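Local coordinates for malonyl CoA-acyl carrier protein transacylase (Synechocystis sp. PCC 6803 substr. Kazusa, PDB 4RR5) that transfers the malonyl group from malonyl-CoA to holo-acyl carrier protein, providing malonyl-ACP for fatty acid biosynthesis, at residues A[4-9]-A[249-254]; A[72-77]-A[260-265]; A[146-151]-A[155-160]; A[270-275]-A[279-284]. One frame throughout, in Å; residues are numbered along the deposited sequence.

Interaction 1. Residues A[4-9]-A[249-254]; sequences AWVFPG and VNLGEI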
loop_
_atom_site.group_PDB
_atom_site.type_symbol
_atom_site.label_atom_id
_atom_site.label_comp_id
_atom_site.label_asym_id
_atom_site.label_seq_id
_atom_site.Cartn_x
_atom_site.Cartn_y
_atom_site.Cartn_z
ATOM N N ALA A 4 -0.744 6.086 -14.886
ATOM C CA ALA A 4 -1.107 5.407 -13.645
ATOM C C ALA A 4 -0.709 6.231 -12.404
ATOM O O ALA A 4 0.385 6.811 -12.358
ATOM C CB ALA A 4 -0.450 4.052 -13.600
ATOM N N TRP A 5 -1.599 6.306 -11.415
ATOM C CA TRP A 5 -1.222 6.802 -10.088
ATOM C C TRP A 5 -1.154 5.615 -9.157
ATOM O O TRP A 5 -2.135 4.889 -9.020
ATOM C CB TRP A 5 -2.210 7.820 -9.531
ATOM C CG TRP A 5 -2.345 9.091 -10.301
ATOM C CD1 TRP A 5 -1.661 9.456 -11.428
ATOM C CD2 TRP A 5 -3.241 10.168 -10.011
ATOM N NE1 TRP A 5 -2.076 10.696 -11.853
ATOM C CE2 TRP A 5 -3.050 11.151 -11.003
ATOM C CE3 TRP A 5 -4.179 10.403 -9.002
ATOM C CZ2 TRP A 5 -3.766 12.349 -11.013
ATOM C CZ3 TRP A 5 -4.889 11.590 -9.016
ATOM C CH2 TRP A 5 -4.680 12.545 -10.014
ATOM N N VAL A 6 0.003 5.396 -8.541
ATOM C CA VAL A 6 0.167 4.281 -7.617
ATOM C C VAL A 6 0.513 4.791 -6.220
ATOM O O VAL A 6 1.298 5.729 -6.069
ATOM C CB VAL A 6 1.242 3.276 -8.111
ATOM C CG1 VAL A 6 0.836 2.704 -9.439
ATOM C CG2 VAL A 6 2.609 3.932 -8.216
ATOM N N PHE A 7 -0.083 4.164 -5.208
ATOM C CA PHE A 7 0.012 4.655 -3.834
ATOM C C PHE A 7 0.845 3.750 -2.909
ATOM O O PHE A 7 0.553 2.572 -2.735
ATOM C CB PHE A 7 -1.402 4.866 -3.287
ATOM C CG PHE A 7 -2.177 5.933 -4.038
ATOM C CD1 PHE A 7 -2.833 5.630 -5.239
ATOM C CD2 PHE A 7 -2.212 7.242 -3.580
ATOM C CE1 PHE A 7 -3.530 6.620 -5.961
ATOM C CE2 PHE A 7 -2.906 8.243 -4.287
ATOM C CZ PHE A 7 -3.563 7.933 -5.479
ATOM N N PRO A 8 1.909 4.310 -2.316
ATOM C CA PRO A 8 2.779 3.483 -1.478
ATOM C C PRO A 8 2.161 3.120 -0.124
ATOM O O PRO A 8 1.305 3.830 0.401
ATOM C CB PRO A 8 4.017 4.365 -1.298
ATOM C CG PRO A 8 3.483 5.756 -1.392
ATOM C CD PRO A 8 2.403 5.695 -2.432
ATOM N N GLY A 9 2.589 2.005 0.446
ATOM C CA GLY A 9 2.061 1.605 1.730
ATOM C C GLY A 9 3.111 1.660 2.821
ATOM O O GLY A 9 4.033 2.472 2.764
ATOM N N VAL A 249 3.295 -4.946 -14.583
ATOM C CA VAL A 249 3.268 -5.560 -15.904
ATOM C C VAL A 249 1.925 -5.329 -16.586
ATOM O O VAL A 249 1.879 -5.014 -17.782
ATOM C CB VAL A 249 3.539 -7.075 -15.836
ATOM C CG1 VAL A 249 3.562 -7.667 -17.234
ATOM C CG2 VAL A 249 4.844 -7.358 -15.113
ATOM N N ASN A 250 0.840 -5.487 -15.826
ATOM C CA ASN A 250 -0.511 -5.269 -16.347
ATOM C C ASN A 250 -0.712 -3.845 -16.812
ATOM O O ASN A 250 -1.394 -3.590 -17.805
ATOM C CB ASN A 250 -1.558 -5.600 -15.296
ATOM C CG ASN A 250 -1.672 -7.084 -15.045
ATOM O OD1 ASN A 250 -0.814 -7.863 -15.463
ATOM N ND2 ASN A 250 -2.731 -7.489 -14.353
ATOM N N LEU A 251 -0.118 -2.922 -16.064
ATOM C CA LEU A 251 -0.179 -1.509 -16.378
ATOM C C LEU A 251 0.474 -1.257 -17.715
ATOM O O LEU A 251 -0.177 -0.792 -18.650
ATOM C CB LEU A 251 0.507 -0.684 -15.295
ATOM C CG LEU A 251 -0.274 -0.485 -13.999
ATOM C CD1 LEU A 251 0.520 0.414 -13.059
ATOM C CD2 LEU A 251 -1.643 0.099 -14.307
ATOM N N GLY A 252 1.764 -1.585 -17.794
ATOM C CA GLY A 252 2.553 -1.398 -18.998
ATOM C C GLY A 252 1.924 -1.991 -20.246
ATOM O O GLY A 252 2.148 -1.499 -21.353
ATOM N N GLU A 253 1.105 -3.024 -20.072
ATOM C CA GLU A 253 0.554 -3.742 -21.214
ATOM C C GLU A 253 -0.897 -3.392 -21.547
ATOM O O GLU A 253 -1.342 -3.615 -22.674
ATOM C CB GLU A 253 0.695 -5.249 -20.983
ATOM C CG GLU A 253 2.159 -5.692 -20.962
ATOM C CD GLU A 253 2.334 -7.193 -21.082
ATOM O OE1 GLU A 253 1.572 -7.948 -20.434
ATOM O OE2 GLU A 253 3.235 -7.616 -21.840
ATOM N N ILE A 254 -1.647 -2.845 -20.600
ATOM C CA ILE A 254 -2.999 -2.420 -20.952
ATOM C C ILE A 254 -2.982 -1.015 -21.557
ATOM O O ILE A 254 -4.022 -0.513 -21.988
ATOM C CB ILE A 254 -3.976 -2.437 -19.748
ATOM C CG1 ILE A 254 -3.478 -1.521 -18.621
ATOM C CG2 ILE A 254 -4.205 -3.852 -19.266
ATOM C CD1 ILE A 254 -4.465 -1.363 -17.479
#

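Interaction 2. Residues A[72-77]-A[260-265]; sequences DLLRDK and WEVGPG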
loop_
_atom_site.group_PDB
_atom_site.type_symbol
_atom_site.label_atom_id
_atom_site.label_comp_id
_atom_site.label_asym_id
_atom_site.label_seq_id
_atom_site.Cartn_x
_atom_site.Cartn_y
_atom_site.Cartn_z
ATOM N N ASP A 72 -5.893 14.839 -4.406
ATOM C CA ASP A 72 -6.751 15.986 -4.637
ATOM C C ASP A 72 -5.944 17.190 -5.107
ATOM O O ASP A 72 -6.432 17.995 -5.893
ATOM C CB ASP A 72 -7.529 16.326 -3.381
ATOM C CG ASP A 72 -8.544 15.275 -3.048
ATOM O OD1 ASP A 72 -8.853 14.457 -3.933
ATOM O OD2 ASP A 72 -9.042 15.260 -1.914
ATOM N N LEU A 73 -4.709 17.313 -4.632
ATOM C CA LEU A 73 -3.839 18.393 -5.085
ATOM C C LEU A 73 -3.521 18.242 -6.576
ATOM O O LEU A 73 -3.556 19.220 -7.322
ATOM C CB LEU A 73 -2.558 18.434 -4.259
ATOM C CG LEU A 73 -2.788 18.977 -2.849
ATOM C CD1 LEU A 73 -1.518 18.864 -2.032
ATOM C CD2 LEU A 73 -3.286 20.412 -2.916
ATOM N N LEU A 74 -3.231 17.010 -6.991
ATOM C CA LEU A 74 -3.043 16.672 -8.398
ATOM C C LEU A 74 -4.273 17.017 -9.240
ATOM O O LEU A 74 -4.161 17.643 -10.297
ATOM C CB LEU A 74 -2.708 15.188 -8.536
ATOM C CG LEU A 74 -1.255 14.900 -8.199
ATOM C CD1 LEU A 74 -1.022 13.410 -7.907
ATOM C CD2 LEU A 74 -0.356 15.415 -9.332
ATOM N N ARG A 75 -5.445 16.623 -8.753
ATOM C CA ARG A 75 -6.695 16.958 -9.422
ATOM C C ARG A 75 -6.857 18.460 -9.588
ATOM O O ARG A 75 -7.138 18.939 -10.687
ATOM C CB ARG A 75 -7.885 16.375 -8.667
ATOM C CG ARG A 75 -7.983 14.857 -8.829
ATOM C CD ARG A 75 -9.360 14.320 -8.489
ATOM N NE ARG A 75 -9.425 12.883 -8.716
ATOM C CZ ARG A 75 -9.532 12.318 -9.918
ATOM N NH1 ARG A 75 -9.592 13.064 -11.015
ATOM N NH2 ARG A 75 -9.574 11.001 -10.019
ATOM N N ASP A 76 -6.647 19.204 -8.510
ATOM C CA ASP A 76 -6.748 20.655 -8.552
ATOM C C ASP A 76 -5.835 21.285 -9.611
ATOM O O ASP A 76 -6.215 22.265 -10.253
ATOM C CB ASP A 76 -6.432 21.238 -7.179
ATOM C CG ASP A 76 -7.019 22.621 -6.990
ATOM O OD1 ASP A 76 -8.265 22.731 -6.955
ATOM O OD2 ASP A 76 -6.232 23.588 -6.881
ATOM N N LYS A 77 -4.645 20.726 -9.802
ATOM C CA LYS A 77 -3.744 21.198 -10.853
ATOM C C LYS A 77 -4.201 20.763 -12.253
ATOM O O LYS A 77 -3.578 21.110 -13.248
ATOM C CB LYS A 77 -2.324 20.704 -10.609
ATOM C CG LYS A 77 -1.701 21.184 -9.315
ATOM C CD LYS A 77 -0.173 21.073 -9.355
ATOM C CE LYS A 77 0.444 22.006 -10.399
ATOM N NZ LYS A 77 1.301 23.058 -9.773
ATOM N N TRP A 260 3.096 7.278 -11.882
ATOM C CA TRP A 260 3.326 8.301 -10.864
ATOM C C TRP A 260 3.102 7.754 -9.473
ATOM O O TRP A 260 1.992 7.347 -9.138
ATOM C CB TRP A 260 2.410 9.507 -11.071
ATOM C CG TRP A 260 2.647 10.269 -12.331
ATOM C CD1 TRP A 260 3.521 9.963 -13.336
ATOM C CD2 TRP A 260 1.988 11.475 -12.727
ATOM N NE1 TRP A 260 3.443 10.900 -14.337
ATOM C CE2 TRP A 260 2.508 11.841 -13.986
ATOM C CE3 TRP A 260 1.009 12.281 -12.140
ATOM C CZ2 TRP A 260 2.085 12.981 -14.666
ATOM C CZ3 TRP A 260 0.594 13.413 -12.809
ATOM C CH2 TRP A 260 1.128 13.752 -14.066
ATOM N N GLU A 261 4.157 7.750 -8.666
ATOM C CA GLU A 261 4.037 7.355 -7.284
ATOM C C GLU A 261 3.537 8.550 -6.505
ATOM O O GLU A 261 4.250 9.530 -6.351
ATOM C CB GLU A 261 5.363 6.869 -6.718
ATOM C CG GLU A 261 5.205 6.084 -5.433
ATOM C CD GLU A 261 6.531 5.541 -4.921
ATOM O OE1 GLU A 261 7.541 5.652 -5.653
ATOM O OE2 GLU A 261 6.560 5.010 -3.789
ATOM N N VAL A 262 2.306 8.456 -6.023
ATOM C CA VAL A 262 1.658 9.545 -5.317
ATOM C C VAL A 262 1.727 9.266 -3.821
ATOM O O VAL A 262 0.867 8.593 -3.262
ATOM C CB VAL A 262 0.204 9.705 -5.790
ATOM C CG1 VAL A 262 -0.479 10.842 -5.082
ATOM C CG2 VAL A 262 0.172 9.905 -7.310
ATOM N N GLY A 263 2.780 9.777 -3.188
ATOM C CA GLY A 263 3.035 9.541 -1.777
ATOM C C GLY A 263 4.511 9.723 -1.482
ATOM O O GLY A 263 5.296 9.989 -2.385
ATOM N N PRO A 264 4.903 9.555 -0.219
ATOM C CA PRO A 264 6.297 9.755 0.175
ATOM C C PRO A 264 7.160 8.587 -0.280
ATOM O O PRO A 264 6.617 7.548 -0.668
ATOM C CB PRO A 264 6.218 9.825 1.704
ATOM C CG PRO A 264 5.095 8.966 2.047
ATOM C CD PRO A 264 4.093 9.044 0.898
ATOM N N GLY A 265 8.478 8.751 -0.243
ATOM C CA GLY A 265 9.373 7.699 -0.690
ATOM C C GLY A 265 9.473 7.453 -2.186
ATOM O O GLY A 265 8.748 8.044 -2.992
#

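Interaction 3. Residues A[146-151]-A[155-160]; sequences VVLAND and EQVVIS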
loop_
_atom_site.group_PDB
_atom_site.type_symbol
_atom_site.label_atom_id
_atom_site.label_comp_id
_atom_site.label_asym_id
_atom_site.label_seq_id
_atom_site.Cartn_x
_atom_site.Cartn_y
_atom_site.Cartn_z
ATOM N N VAL A 146 5.323 -20.437 6.688
ATOM C CA VAL A 146 5.798 -19.288 5.899
ATOM C C VAL A 146 5.186 -19.216 4.490
ATOM O O VAL A 146 5.170 -20.197 3.753
ATOM C CB VAL A 146 7.342 -19.285 5.765
ATOM C CG1 VAL A 146 7.809 -18.111 4.919
ATOM C CG2 VAL A 146 7.984 -19.209 7.115
ATOM N N VAL A 147 4.682 -18.037 4.127
ATOM C CA VAL A 147 4.056 -17.822 2.828
ATOM C C VAL A 147 4.620 -16.566 2.141
ATOM O O VAL A 147 5.302 -15.752 2.770
ATOM C CB VAL A 147 2.522 -17.698 2.968
ATOM C CG1 VAL A 147 2.133 -16.293 3.409
ATOM C CG2 VAL A 147 1.821 -18.081 1.662
ATOM N N LEU A 148 4.352 -16.421 0.848
ATOM C CA LEU A 148 4.761 -15.234 0.123
ATOM C C LEU A 148 3.677 -14.164 0.260
ATOM O O LEU A 148 2.510 -14.401 -0.059
ATOM C CB LEU A 148 5.040 -15.562 -1.341
ATOM C CG LEU A 148 5.891 -14.524 -2.077
ATOM C CD1 LEU A 148 6.934 -15.176 -2.944
ATOM C CD2 LEU A 148 4.998 -13.645 -2.925
ATOM N N ALA A 149 4.075 -12.993 0.744
ATOM C CA ALA A 149 3.148 -11.940 1.155
ATOM C C ALA A 149 3.163 -10.759 0.189
ATOM O O ALA A 149 2.130 -10.151 -0.087
ATOM C CB ALA A 149 3.487 -11.467 2.581
ATOM N N ASN A 150 4.349 -10.422 -0.299
ATOM C CA ASN A 150 4.482 -9.473 -1.389
ATOM C C ASN A 150 5.229 -10.128 -2.518
ATOM O O ASN A 150 6.251 -10.784 -2.286
ATOM C CB ASN A 150 5.256 -8.211 -0.986
ATOM C CG ASN A 150 4.576 -7.406 0.092
ATOM O OD1 ASN A 150 3.490 -7.752 0.574
ATOM N ND2 ASN A 150 5.235 -6.328 0.509
ATOM N N ASP A 151 4.738 -9.937 -3.738
ATOM C CA ASP A 151 5.556 -10.187 -4.909
ATOM C C ASP A 151 5.789 -8.841 -5.572
ATOM O O ASP A 151 4.934 -8.334 -6.300
ATOM C CB ASP A 151 4.881 -11.174 -5.853
ATOM C CG ASP A 151 5.612 -11.314 -7.173
ATOM O OD1 ASP A 151 6.849 -11.201 -7.197
ATOM O OD2 ASP A 151 4.946 -11.535 -8.199
ATOM N N GLU A 155 13.441 -9.107 -8.539
ATOM C CA GLU A 155 14.547 -9.151 -7.602
ATOM C C GLU A 155 14.080 -9.229 -6.153
ATOM O O GLU A 155 14.876 -9.512 -5.251
ATOM C CB GLU A 155 15.437 -7.917 -7.775
ATOM C CG GLU A 155 15.670 -7.494 -9.215
ATOM C CD GLU A 155 16.745 -6.434 -9.322
ATOM O OE1 GLU A 155 17.149 -5.900 -8.264
ATOM O OE2 GLU A 155 17.193 -6.137 -10.452
ATOM N N GLN A 156 12.798 -8.968 -5.916
ATOM C CA GLN A 156 12.346 -8.769 -4.543
ATOM C C GLN A 156 10.967 -9.325 -4.190
ATOM O O GLN A 156 9.970 -9.083 -4.891
ATOM C CB GLN A 156 12.349 -7.284 -4.203
ATOM C CG GLN A 156 11.916 -7.065 -2.778
ATOM C CD GLN A 156 11.714 -5.618 -2.456
ATOM O OE1 GLN A 156 12.382 -4.744 -3.025
ATOM N NE2 GLN A 156 10.783 -5.343 -1.541
ATOM N N VAL A 157 10.927 -10.052 -3.073
ATOM C CA VAL A 157 9.680 -10.481 -2.469
ATOM C C VAL A 157 9.690 -10.199 -0.987
ATOM O O VAL A 157 10.707 -9.828 -0.418
ATOM C CB VAL A 157 9.420 -11.983 -2.655
ATOM C CG1 VAL A 157 9.333 -12.340 -4.147
ATOM C CG2 VAL A 157 10.487 -12.799 -1.907
ATOM N N VAL A 158 8.537 -10.392 -0.369
ATOM C CA VAL A 158 8.421 -10.379 1.073
ATOM C C VAL A 158 7.730 -11.655 1.516
ATOM O O VAL A 158 6.672 -11.993 1.005
ATOM C CB VAL A 158 7.642 -9.163 1.554
ATOM C CG1 VAL A 158 7.187 -9.357 2.990
ATOM C CG2 VAL A 158 8.502 -7.906 1.395
ATOM N N ILE A 159 8.341 -12.385 2.439
ATOM C CA ILE A 159 7.698 -13.568 2.990
ATOM C C ILE A 159 7.099 -13.240 4.353
ATOM O O ILE A 159 7.485 -12.259 4.981
ATOM C CB ILE A 159 8.669 -14.754 3.114
ATOM C CG1 ILE A 159 9.898 -14.379 3.935
ATOM C CG2 ILE A 159 9.089 -15.243 1.742
ATOM C CD1 ILE A 159 10.838 -15.534 4.100
ATOM N N SER A 160 6.144 -14.054 4.790
ATOM C CA SER A 160 5.382 -13.764 5.998
ATOM C C SER A 160 5.102 -15.044 6.769
ATOM O O SER A 160 4.913 -16.101 6.171
ATOM C CB SER A 160 4.061 -13.064 5.645
ATOM O OG SER A 160 3.315 -12.701 6.799
#

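Interaction 4. Residues A[270-275]-A[279-284]; sequences GLCKRT and LNLKNI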
loop_
_atom_site.group_PDB
_atom_site.type_symbol
_atom_site.label_atom_id
_atom_site.label_comp_id
_atom_site.label_asym_id
_atom_site.label_seq_id
_atom_site.Cartn_x
_atom_site.Cartn_y
_atom_site.Cartn_z
ATOM N N GLY A 270 10.979 2.752 -7.618
ATOM C CA GLY A 270 12.156 1.912 -7.493
ATOM C C GLY A 270 11.864 0.504 -7.992
ATOM O O GLY A 270 12.625 -0.053 -8.793
ATOM N N LEU A 271 10.752 -0.065 -7.530
ATOM C CA LEU A 271 10.302 -1.369 -8.003
ATOM C C LEU A 271 10.064 -1.334 -9.507
ATOM O O LEU A 271 10.518 -2.216 -10.232
ATOM C CB LEU A 271 9.028 -1.808 -7.271
ATOM C CG LEU A 271 9.228 -2.192 -5.805
ATOM C CD1 LEU A 271 7.916 -2.471 -5.128
ATOM C CD2 LEU A 271 10.128 -3.397 -5.717
ATOM N N CYS A 272 9.365 -0.308 -9.977
ATOM C CA CYS A 272 9.038 -0.214 -11.396
ATOM C C CYS A 272 10.266 -0.141 -12.309
ATOM O O CYS A 272 10.217 -0.578 -13.466
ATOM C CB CYS A 272 8.156 0.996 -11.666
ATOM S SG CYS A 272 7.243 0.817 -13.210
ATOM N N LYS A 273 11.354 0.415 -11.787
ATOM C CA LYS A 273 12.597 0.515 -12.537
ATOM C C LYS A 273 12.991 -0.855 -13.058
ATOM O O LYS A 273 13.120 -1.069 -14.263
ATOM C CB LYS A 273 13.715 1.091 -11.668
ATOM C CG LYS A 273 13.690 2.605 -11.545
ATOM C CD LYS A 273 14.953 3.112 -10.861
ATOM C CE LYS A 273 14.893 4.623 -10.646
ATOM N NZ LYS A 273 16.194 5.143 -10.164
ATOM N N ARG A 274 13.131 -1.789 -12.126
ATOM C CA ARG A 274 13.594 -3.132 -12.430
ATOM C C ARG A 274 12.464 -4.090 -12.798
ATOM O O ARG A 274 12.604 -5.299 -12.603
ATOM C CB ARG A 274 14.373 -3.677 -11.233
ATOM C CG ARG A 274 15.486 -2.742 -10.783
ATOM C CD ARG A 274 16.070 -3.113 -9.427
ATOM N NE ARG A 274 17.154 -2.200 -9.090
ATOM C CZ ARG A 274 18.442 -2.446 -9.313
ATOM N NH1 ARG A 274 18.815 -3.603 -9.854
ATOM N NH2 ARG A 274 19.359 -1.539 -8.985
ATOM N N THR A 275 11.355 -3.566 -13.330
ATOM C CA THR A 275 10.243 -4.420 -13.765
ATOM C C THR A 275 9.664 -3.996 -15.107
ATOM O O THR A 275 9.485 -4.824 -16.001
ATOM C CB THR A 275 9.098 -4.443 -12.735
ATOM O OG1 THR A 275 9.539 -5.113 -11.548
ATOM C CG2 THR A 275 7.869 -5.168 -13.305
ATOM N N LEU A 279 8.844 2.542 -18.690
ATOM C CA LEU A 279 7.808 3.436 -18.178
ATOM C C LEU A 279 8.419 4.684 -17.546
ATOM O O LEU A 279 9.475 4.630 -16.898
ATOM C CB LEU A 279 6.925 2.726 -17.153
ATOM C CG LEU A 279 5.995 1.609 -17.619
ATOM C CD1 LEU A 279 5.351 0.943 -16.410
ATOM C CD2 LEU A 279 4.933 2.173 -18.514
ATOM N N ASN A 280 7.739 5.811 -17.732
ATOM C CA ASN A 280 8.199 7.078 -17.176
ATOM C C ASN A 280 7.743 7.239 -15.743
ATOM O O ASN A 280 6.563 7.072 -15.440
ATOM C CB ASN A 280 7.683 8.241 -18.009
ATOM C CG ASN A 280 7.979 8.072 -19.474
ATOM O OD1 ASN A 280 9.084 8.370 -19.930
ATOM N ND2 ASN A 280 6.995 7.579 -20.226
ATOM N N LEU A 281 8.680 7.592 -14.876
ATOM C CA LEU A 281 8.412 7.670 -13.448
ATOM C C LEU A 281 8.416 9.103 -12.906
ATOM O O LEU A 281 9.339 9.880 -13.175
ATOM C CB LEU A 281 9.450 6.834 -12.688
ATOM C CG LEU A 281 9.816 5.507 -13.367
ATOM C CD1 LEU A 281 10.886 4.768 -12.575
ATOM C CD2 LEU A 281 8.585 4.629 -13.602
ATOM N N LYS A 282 7.382 9.452 -12.142
ATOM C CA LYS A 282 7.469 10.609 -11.253
ATOM C C LYS A 282 7.143 10.227 -9.814
ATOM O O LYS A 282 6.356 9.313 -9.557
ATOM C CB LYS A 282 6.551 11.750 -11.694
ATOM C CG LYS A 282 6.172 11.754 -13.144
ATOM C CD LYS A 282 5.511 13.084 -13.521
ATOM C CE LYS A 282 6.533 14.182 -13.723
ATOM N NZ LYS A 282 7.430 13.888 -14.880
ATOM N N ASN A 283 7.767 10.938 -8.885
ATOM C CA ASN A 283 7.478 10.795 -7.473
ATOM C C ASN A 283 6.849 12.065 -6.926
ATOM O O ASN A 283 7.527 13.083 -6.744
ATOM C CB ASN A 283 8.750 10.459 -6.713
ATOM C CG ASN A 283 9.304 9.137 -7.116
ATOM O OD1 ASN A 283 10.281 9.057 -7.865
ATOM N ND2 ASN A 283 8.657 8.071 -6.654
ATOM N N ILE A 284 5.549 11.998 -6.671
ATOM C CA ILE A 284 4.804 13.139 -6.161
ATOM C C ILE A 284 4.397 12.970 -4.695
ATOM O O ILE A 284 3.321 12.438 -4.391
ATOM C CB ILE A 284 3.561 13.373 -7.013
ATOM C CG1 ILE A 284 3.985 13.497 -8.476
ATOM C CG2 ILE A 284 2.813 14.617 -6.542
ATOM C CD1 ILE A 284 3.168 12.677 -9.415
#

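Interaction 1. Residues A[4-9]-A[249-254]
Leu251 sets its CG opposite its own carbonyl carbon (chi1 -77°) and carries CD1 straight on from CA (chi2 -177°), a reach that brings this methyl from helix 244-254 to Ala4 and Val6 on strand 3-7. The contact belongs to the alpha/beta core of the acyl transferase domain, where a helix covers one face of a parallel sheet. Strand 3-7 is an inner strand of that sheet, between 83-86 and 258-262, and its alternation sorts the side chains: Ala4 and Val6 point toward the helix, whereas Trp5 points away, to the face covered by helix 56-76. The chains approach most closely at Ala4 and Leu251, whose CA atoms are 7.5 Å apart. Alanine suits this place because its single methyl fills little space and leaves the long leucine room to come over it. Valine, branched at CB and well suited to a strand, offers CG1 to the same leucine methyl at the looser separation of 4.3 Å between Val6 CG1 and Leu251 CD1. All three residues are buried and meet through carbon alone. Backbone bonds from Ala4 and Val6 to Trp260 hold the strand in the sheet, and the Asn250 amide ND2 ties the helix to Pro221 O. At the closest point, Ala4 CB sits 3.8 Å from Leu251 CD1 and 4.2 Å from Leu251 CD2, touching both branches of the fork.

Interaction 2. Residues A[72-77]-A[260-265]
Leu74 reaches out of helix 56-76 and divides its two methyls between Val262 and Trp260 on strand 258-262. The tight part is the meeting with Val262, where the side chains point at each other tip to tip. Leu74 CD1 lies 3.8 Å from Val262 CG2 and almost as near, 3.9 Å, to Val262 CG1, so one methyl rests against both arms of the valine fork. Val262 presents them together because CG1 lies anti to its backbone N (chi1 -179°) and CG2 anti to its carbonyl carbon. The second branch is looser: Leu74 CD2 comes to 4.1 Å from Trp260 CZ3, approaching the indole at a slant. Leucine suits the helix here, since its forked end can serve two strand residues at once, and valine and tryptophan give the strand a largely apolar face. Around the helix the character changes within a residue or two: Asp76 and Lys77 are exposed and make no contact with 260-265, while Asp72, partly exposed, has a salt bridge with Lys30. Trp260 also meets the nearly parallel ring of Trp5 and makes an edge-to-face contact with Phe79. The contact thus places helix 56-76 on the sheet face that carries Trp5, Trp260 and Val262, with Leu74 touching Trp5 on strand 3-7 as well, while helix 25-38 packs against another side of the helix through Ile26.

Interaction 3. Residues A[146-151]-A[155-160]
Val147 and Ser160 form a hydrogen-bonded antiparallel pair, and beyond Leu148 and Ile159 the register slips by one at a classic beta bulge, where Ala149 N and Asn150 N both donate to Val158 O at 2.8 and 3.1 Å. The first of these comes nearly along the C=O axis, the second at a C=O...N angle of 133°. The bulge puts Asn150 alongside Val158, both side chains pointing the same way, with Asn150 CB 3.6 Å from Val158 CB. A glycine at Asn150 would probably uncover the flank of Val158, whose CB would lose its side-by-side neighbour. Ala149, small enough for a tight spot, brings CB to 3.5 Å from Ser160 CB and also touches His188, an active-site residue by similarity; Ser160 OG bonds to Phe187 O. On the other face the Leu148 and Val157 side chains cross at about a right angle, with Leu148 CD1 3.9 Å from Val157 CG1, and Asp151 turns its carboxylate to a salt bridge with Arg245. This hairpin lies in the small ferredoxin-like subdomain of the FabD fold: strand 156-161 runs between 146-153 and 124-129, and helices 163-171 and 133-140 cover Val146, Val157 and Ile159.

Interaction 4. Residues A[270-275]-A[279-284]
Cys272 lays its sulfur against Leu279, just before the following strand, and Leu281 on it: SG is 3.7 Å from Leu279 CD1 and 4.1 Å from Leu281 CD2. The side chain runs with SG anti to the backbone N (chi1 -159°), which swings the sulfur outward from helix 267-273 to the two methyls. Cys272 CB also lies 4.1 Å from Leu281 CD2, so this one leucine branch touches both heavy atoms of the cysteine side chain. Cysteine fits because it is compact and its sulfur is polarisable and weakly polar, at home among aliphatic groups; it is buried and also touches Tyr259 and Met248. The other branch of Leu281 serves a different neighbour, for Lys273 CG comes to 3.7 Å from Leu281 CD1, the two side chains passing at a slant. Lys273 starts out pointing away from the strand, but its CG still packs on the leucine methyl, while the residue as a whole stays exposed. This is the return half of a beta-alpha-beta crossover: strand 258-262 leads into helix 267-273, and the chain then turns back into strand 280-284, which pairs in parallel with the first and forms an edge of the sheet. Leu279 and Leu281 point toward the helix, and Asn280 between them points away, its ND2 bonded to Thr257 O. The helix gives out at Arg274, the first residue to leave helical angles, whose NH1 makes a salt bridge to Glu155. Just beyond it, Thr275 N bonds back to Cys272 O at 3.2 Å.

From the N terminus, strand 3-7 opens the long loop that interaction 1 closes at helix 244-254. Helix 56-76 starts a second loop before that one ends, and interaction 2 closes it at strand 258-262, so the two cross along the chain. Interaction 3, a short hairpin, falls within both loops, in a different sheet and without touching either contact. Interaction 4 follows in series, closing the short turn from helix 267-273 to strand 280-284, the last strand of the parallel sheet. Strand 258-262 joins the first, second and fourth contacts, pairing with 3-7 at one edge and 280-284 at the other. The hairpin meets interaction 4 through Glu155 and Arg274, a salt bridge from the hairpin turn to the end of helix 267-273.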